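Long-range contact in DUF5642 domain-containing protein (Mycobacterium smegmatis, PDB 4TMD), which is of unknown function but belongs to the DUF5642 family of the Mog1p/PsbP clan and is probably made with a lipoprotein signal: residues G78-V92 / D156-V168. Numbering follows the deposited sequence. Where two conformers were deposited one is given.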
loop_
_atom_site.group_PDB
_atom_site.type_symbol
_atom_site.label_atom_id
_atom_site.label_comp_id
_atom_site.label_asym_id
_atom_site.label_seq_id
_atom_site.Cartn_x
_atom_site.Cartn_y
_atom_site.Cartn_z
ATOM N N GLY A 78 10.020 15.045 -2.845
ATOM C CA GLY A 78 10.782 14.078 -2.078
ATOM C C GLY A 78 10.049 12.788 -1.755
ATOM O O GLY A 78 10.551 11.955 -0.995
ATOM N N ASN A 79 8.851 12.625 -2.313
ATOM C CA ASN A 79 8.052 11.417 -2.097
ATOM C C ASN A 79 7.680 10.732 -3.393
ATOM O O ASN A 79 7.640 11.359 -4.439
ATOM C CB ASN A 79 6.754 11.737 -1.359
ATOM C CG ASN A 79 6.961 12.065 0.095
ATOM O OD1 ASN A 79 5.996 12.294 0.815
ATOM N ND2 ASN A 79 8.211 12.094 0.542
ATOM N N ARG A 80 7.377 9.443 -3.299
ATOM C CA ARG A 80 6.677 8.722 -4.343
ATOM C C ARG A 80 5.338 8.218 -3.787
ATOM O O ARG A 80 5.288 7.647 -2.691
ATOM C CB ARG A 80 7.518 7.554 -4.848
ATOM C CG ARG A 80 6.821 6.563 -5.828
ATOM C CD ARG A 80 7.803 5.413 -6.099
ATOM N NE ARG A 80 7.252 4.285 -6.842
ATOM C CZ ARG A 80 7.998 3.340 -7.419
ATOM N NH1 ARG A 80 9.323 3.400 -7.344
ATOM N NH2 ARG A 80 7.427 2.339 -8.081
ATOM N N PHE A 81 4.268 8.427 -4.553
ATOM C CA PHE A 81 2.944 7.882 -4.238
ATOM C C PHE A 81 2.504 6.941 -5.333
ATOM O O PHE A 81 2.550 7.299 -6.509
ATOM C CB PHE A 81 1.905 9.000 -4.078
ATOM C CG PHE A 81 2.259 9.993 -3.028
ATOM C CD1 PHE A 81 1.898 9.785 -1.704
ATOM C CD2 PHE A 81 2.983 11.136 -3.358
ATOM C CE1 PHE A 81 2.248 10.698 -0.730
ATOM C CE2 PHE A 81 3.344 12.048 -2.383
ATOM C CZ PHE A 81 2.975 11.833 -1.063
ATOM N N ILE A 82 2.096 5.736 -4.958
ATOM C CA ILE A 82 1.497 4.808 -5.918
ATOM C C ILE A 82 0.065 4.504 -5.512
ATOM O O ILE A 82 -0.174 4.012 -4.407
ATOM C CB ILE A 82 2.268 3.495 -6.001
ATOM C CG1 ILE A 82 3.723 3.761 -6.372
ATOM C CG2 ILE A 82 1.590 2.533 -7.021
ATOM C CD1 ILE A 82 4.593 2.543 -6.287
ATOM N N VAL A 83 -0.890 4.816 -6.377
ATOM C CA VAL A 83 -2.287 4.485 -6.080
ATOM C C VAL A 83 -2.738 3.326 -6.983
ATOM O O VAL A 83 -2.883 3.506 -8.187
ATOM C CB VAL A 83 -3.220 5.702 -6.274
ATOM C CG1 VAL A 83 -4.658 5.332 -5.895
ATOM C CG2 VAL A 83 -2.747 6.872 -5.425
ATOM N N MET A 84 -2.947 2.145 -6.394
ATOM C CA MET A 84 -3.355 0.962 -7.149
ATOM C C MET A 84 -4.800 0.580 -6.840
ATOM O O MET A 84 -5.197 0.550 -5.676
ATOM C CB MET A 84 -2.443 -0.236 -6.837
ATOM C CG MET A 84 -0.979 -0.014 -7.174
ATOM S SD MET A 84 0.085 -1.410 -6.723
ATOM C CE MET A 84 0.059 -1.353 -4.935
ATOM N N ALA A 85 -5.573 0.316 -7.891
ATOM C CA ALA A 85 -6.952 -0.155 -7.757
ATOM C C ALA A 85 -7.045 -1.555 -8.333
ATOM O O ALA A 85 -6.613 -1.792 -9.464
ATOM C CB ALA A 85 -7.943 0.783 -8.471
ATOM N N VAL A 86 -7.618 -2.463 -7.550
ATOM C CA VAL A 86 -7.721 -3.876 -7.902
ATOM C C VAL A 86 -9.169 -4.349 -7.840
ATOM O O VAL A 86 -9.899 -3.979 -6.920
ATOM C CB VAL A 86 -6.880 -4.744 -6.946
ATOM C CG1 VAL A 86 -7.108 -6.235 -7.208
ATOM C CG2 VAL A 86 -5.413 -4.400 -7.064
ATOM N N GLU A 87 -9.582 -5.141 -8.826
ATOM C CA GLU A 87 -10.875 -5.837 -8.768
ATOM C C GLU A 87 -10.612 -7.317 -8.961
ATOM O O GLU A 87 -9.956 -7.688 -9.930
ATOM C CB GLU A 87 -11.835 -5.314 -9.836
ATOM C CG GLU A 87 -13.230 -5.905 -9.741
ATOM C CD GLU A 87 -14.164 -5.445 -10.856
ATOM O OE1 GLU A 87 -15.230 -6.074 -11.030
ATOM O OE2 GLU A 87 -13.848 -4.455 -11.549
ATOM N N THR A 88 -11.094 -8.155 -8.038
ATOM C CA THR A 88 -10.866 -9.601 -8.097
ATOM C C THR A 88 -12.167 -10.419 -8.160
ATOM O O THR A 88 -13.240 -9.920 -7.857
ATOM C CB THR A 88 -10.056 -10.080 -6.889
ATOM O OG1 THR A 88 -10.583 -9.487 -5.696
ATOM C CG2 THR A 88 -8.607 -9.669 -7.036
ATOM N N SER A 89 -12.059 -11.688 -8.534
ATOM C CA SER A 89 -13.251 -12.511 -8.733
ATOM C C SER A 89 -13.900 -12.876 -7.400
ATOM O O SER A 89 -15.062 -13.282 -7.362
ATOM C CB SER A 89 -12.909 -13.777 -9.503
ATOM O OG SER A 89 -12.097 -14.606 -8.698
ATOM N N GLU A 90 -13.141 -12.756 -6.313
ATOM C CA GLU A 90 -13.727 -12.773 -4.975
ATOM C C GLU A 90 -12.942 -11.821 -4.076
ATOM O O GLU A 90 -11.845 -11.402 -4.438
ATOM C CB GLU A 90 -13.764 -14.196 -4.405
ATOM C CG GLU A 90 -12.455 -14.917 -4.335
ATOM C CD GLU A 90 -12.642 -16.397 -4.007
ATOM O OE1 GLU A 90 -13.603 -16.738 -3.282
ATOM O OE2 GLU A 90 -11.836 -17.226 -4.485
ATOM N N PRO A 91 -13.512 -11.444 -2.924
ATOM C CA PRO A 91 -12.813 -10.465 -2.090
ATOM C C PRO A 91 -11.484 -10.986 -1.556
ATOM O O PRO A 91 -11.383 -12.163 -1.215
ATOM C CB PRO A 91 -13.788 -10.220 -0.930
ATOM C CG PRO A 91 -15.101 -10.714 -1.400
ATOM C CD PRO A 91 -14.813 -11.827 -2.343
ATOM N N VAL A 92 -10.486 -10.108 -1.490
ATOM C CA VAL A 92 -9.204 -10.438 -0.874
ATOM C C VAL A 92 -9.352 -10.383 0.632
ATOM O O VAL A 92 -9.873 -9.401 1.165
ATOM C CB VAL A 92 -8.092 -9.465 -1.309
ATOM C CG1 VAL A 92 -6.733 -9.973 -0.855
ATOM C CG2 VAL A 92 -8.102 -9.289 -2.811
ATOM N N ASP A 156 -16.351 -4.838 -1.073
ATOM C CA ASP A 156 -16.796 -5.844 -2.031
ATOM C C ASP A 156 -15.590 -6.561 -2.621
ATOM O O ASP A 156 -14.699 -6.996 -1.886
ATOM C CB ASP A 156 -17.629 -5.208 -3.133
ATOM C CG ASP A 156 -18.917 -4.625 -2.614
ATOM O OD1 ASP A 156 -19.448 -5.151 -1.605
ATOM O OD2 ASP A 156 -19.394 -3.637 -3.211
ATOM N N ASN A 157 -15.548 -6.661 -3.945
ATOM C CA ASN A 157 -14.431 -7.331 -4.600
ATOM C C ASN A 157 -13.390 -6.327 -5.090
ATOM O O ASN A 157 -12.651 -6.594 -6.036
ATOM C CB ASN A 157 -14.938 -8.201 -5.748
ATOM C CG ASN A 157 -15.893 -9.293 -5.267
ATOM O OD1 ASN A 157 -16.019 -9.528 -4.066
ATOM N ND2 ASN A 157 -16.567 -9.953 -6.196
ATOM N N TYR A 158 -13.345 -5.171 -4.435
ATOM C CA TYR A 158 -12.382 -4.143 -4.804
ATOM C C TYR A 158 -11.397 -3.937 -3.689
ATOM O O TYR A 158 -11.722 -4.033 -2.500
ATOM C CB TYR A 158 -13.066 -2.810 -5.128
ATOM C CG TYR A 158 -13.853 -2.809 -6.410
ATOM C CD1 TYR A 158 -13.262 -2.438 -7.608
ATOM C CD2 TYR A 158 -15.203 -3.173 -6.422
ATOM C CE1 TYR A 158 -13.983 -2.433 -8.787
ATOM C CE2 TYR A 158 -15.937 -3.181 -7.605
ATOM C CZ TYR A 158 -15.318 -2.809 -8.781
ATOM O OH TYR A 158 -16.029 -2.804 -9.957
ATOM N N MET A 159 -10.184 -3.596 -4.070
ATOM C CA MET A 159 -9.207 -3.205 -3.074
ATOM C C MET A 159 -8.422 -2.053 -3.641
ATOM O O MET A 159 -8.058 -2.105 -4.810
ATOM C CB MET A 159 -8.292 -4.374 -2.732
ATOM C CG MET A 159 -7.206 -4.031 -1.752
ATOM S SD MET A 159 -6.508 -5.546 -1.054
ATOM C CE MET A 159 -7.662 -5.872 0.273
ATOM N N VAL A 160 -8.192 -1.015 -2.834
ATOM C CA VAL A 160 -7.401 0.121 -3.276
ATOM C C VAL A 160 -6.224 0.248 -2.338
ATOM O O VAL A 160 -6.390 0.194 -1.122
ATOM C CB VAL A 160 -8.216 1.435 -3.295
ATOM C CG1 VAL A 160 -7.300 2.625 -3.580
ATOM C CG2 VAL A 160 -9.348 1.350 -4.326
ATOM N N ILE A 161 -5.032 0.379 -2.901
ATOM C CA ILE A 161 -3.829 0.456 -2.094
ATOM C C ILE A 161 -3.018 1.701 -2.433
ATOM O O ILE A 161 -2.620 1.898 -3.585
ATOM C CB ILE A 161 -2.925 -0.773 -2.290
ATOM C CG1 ILE A 161 -3.727 -2.067 -2.132
ATOM C CG2 ILE A 161 -1.762 -0.719 -1.311
ATOM C CD1 ILE A 161 -2.867 -3.291 -2.240
ATOM N N VAL A 162 -2.787 2.537 -1.430
ATOM C CA VAL A 162 -1.896 3.675 -1.599
ATOM C C VAL A 162 -0.597 3.348 -0.876
ATOM O O VAL A 162 -0.599 2.975 0.304
ATOM C CB VAL A 162 -2.520 4.995 -1.067
ATOM C CG1 VAL A 162 -1.490 6.157 -1.115
ATOM C CG2 VAL A 162 -3.776 5.345 -1.883
ATOM N N THR A 163 0.509 3.451 -1.602
ATOM C CA THR A 163 1.832 3.275 -1.012
ATOM C C THR A 163 2.600 4.583 -1.129
ATOM O O THR A 163 2.668 5.168 -2.212
ATOM C CB THR A 163 2.616 2.148 -1.700
ATOM O OG1 THR A 163 1.851 0.932 -1.636
ATOM C CG2 THR A 163 3.955 1.940 -0.998
ATOM N N ALA A 164 3.144 5.060 -0.015
ATOM C CA ALA A 164 3.924 6.298 -0.008
ATOM C C ALA A 164 5.300 6.032 0.587
ATOM O O ALA A 164 5.395 5.440 1.657
ATOM C CB ALA A 164 3.215 7.375 0.784
ATOM N N ASN A 165 6.358 6.472 -0.090
ATOM C CA ASN A 165 7.723 6.255 0.410
ATOM C C ASN A 165 8.623 7.457 0.093
ATOM O O ASN A 165 8.384 8.158 -0.885
ATOM C CB ASN A 165 8.305 4.971 -0.191
ATOM C CG ASN A 165 8.578 5.100 -1.673
ATOM O OD1 ASN A 165 7.724 4.814 -2.498
ATOM N ND2 ASN A 165 9.767 5.559 -2.018
ATOM N N PRO A 166 9.653 7.702 0.926
ATOM C CA PRO A 166 10.623 8.751 0.583
ATOM C C PRO A 166 11.356 8.387 -0.704
ATOM O O PRO A 166 11.668 7.206 -0.892
ATOM C CB PRO A 166 11.603 8.752 1.770
ATOM C CG PRO A 166 11.010 7.852 2.810
ATOM C CD PRO A 166 10.087 6.908 2.087
ATOM N N LEU A 167 11.601 9.354 -1.583
ATOM C CA LEU A 167 12.523 9.121 -2.685
ATOM C C LEU A 167 13.920 9.030 -2.070
ATOM O O LEU A 167 14.337 9.922 -1.328
ATOM C CB LEU A 167 12.475 10.236 -3.720
ATOM C CG LEU A 167 11.206 10.425 -4.548
ATOM C CD1 LEU A 167 11.291 11.709 -5.370
ATOM C CD2 LEU A 167 10.975 9.227 -5.462
ATOM N N VAL A 168 14.613 7.934 -2.336
ATOM C CA VAL A 168 15.995 7.782 -1.912
ATOM C C VAL A 168 16.858 7.912 -3.147
ATOM O O VAL A 168 16.955 6.987 -3.961
ATOM C CB VAL A 168 16.241 6.435 -1.210
ATOM C CG1 VAL A 168 17.731 6.268 -0.895
ATOM C CG2 VAL A 168 15.398 6.338 0.063
HETATM O O HOH W 1 13.166 11.832 -0.250
HETATM O O HOH W 2 -11.682 -7.270 -2.174
#
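Strands 79-88 and 158-166 run antiparallel as neighbours within the single large sheet, their axes 4.7 Å apart at 163°, and ten backbone hydrogen bonds join them from Gly78–Leu167 to Thr88–Asn157. On the face carrying Phe81, Val83 and Ala85, Phe81 CD1 meets the methyl CB of Ala164 at 3.7 Å, and Val83 lies alongside Val162, CG2 to CG2 at 4.0 Å. Helix 179-194 packs on this face through Leu185 and Ala189. Farther along, Glu87 and Tyr158 run side by side; chi1 of -175° sets Glu87 CG anti to the backbone N and over one ring face, 4.0 Å from the Tyr158 centroid, as a CH-pi contact, and the extended remainder carries the carboxylate toward Tyr158 OH. On the other face, carrying Met84, Val86, Met159 and Ile161, the Met84 chain bends at its last torsion (chi3 -69°), bringing CE to 4.0 Å from Ile161 CB, while helix 33-36 packs against Met84 through Leu35 and Leu36. Beyond the strand, Val92 CB touches Met159 CE at 3.9 Å. At the opposite end, Gly78 O accepts from Leu167 N and, at 2.8 Å, from Asn79 ND2, which approach from opposite faces of the carbonyl plane; a water also donates to it. Backbone pairing thus sets the register, while apolar side chains on both faces tie this interior strand pair to the flanking helices.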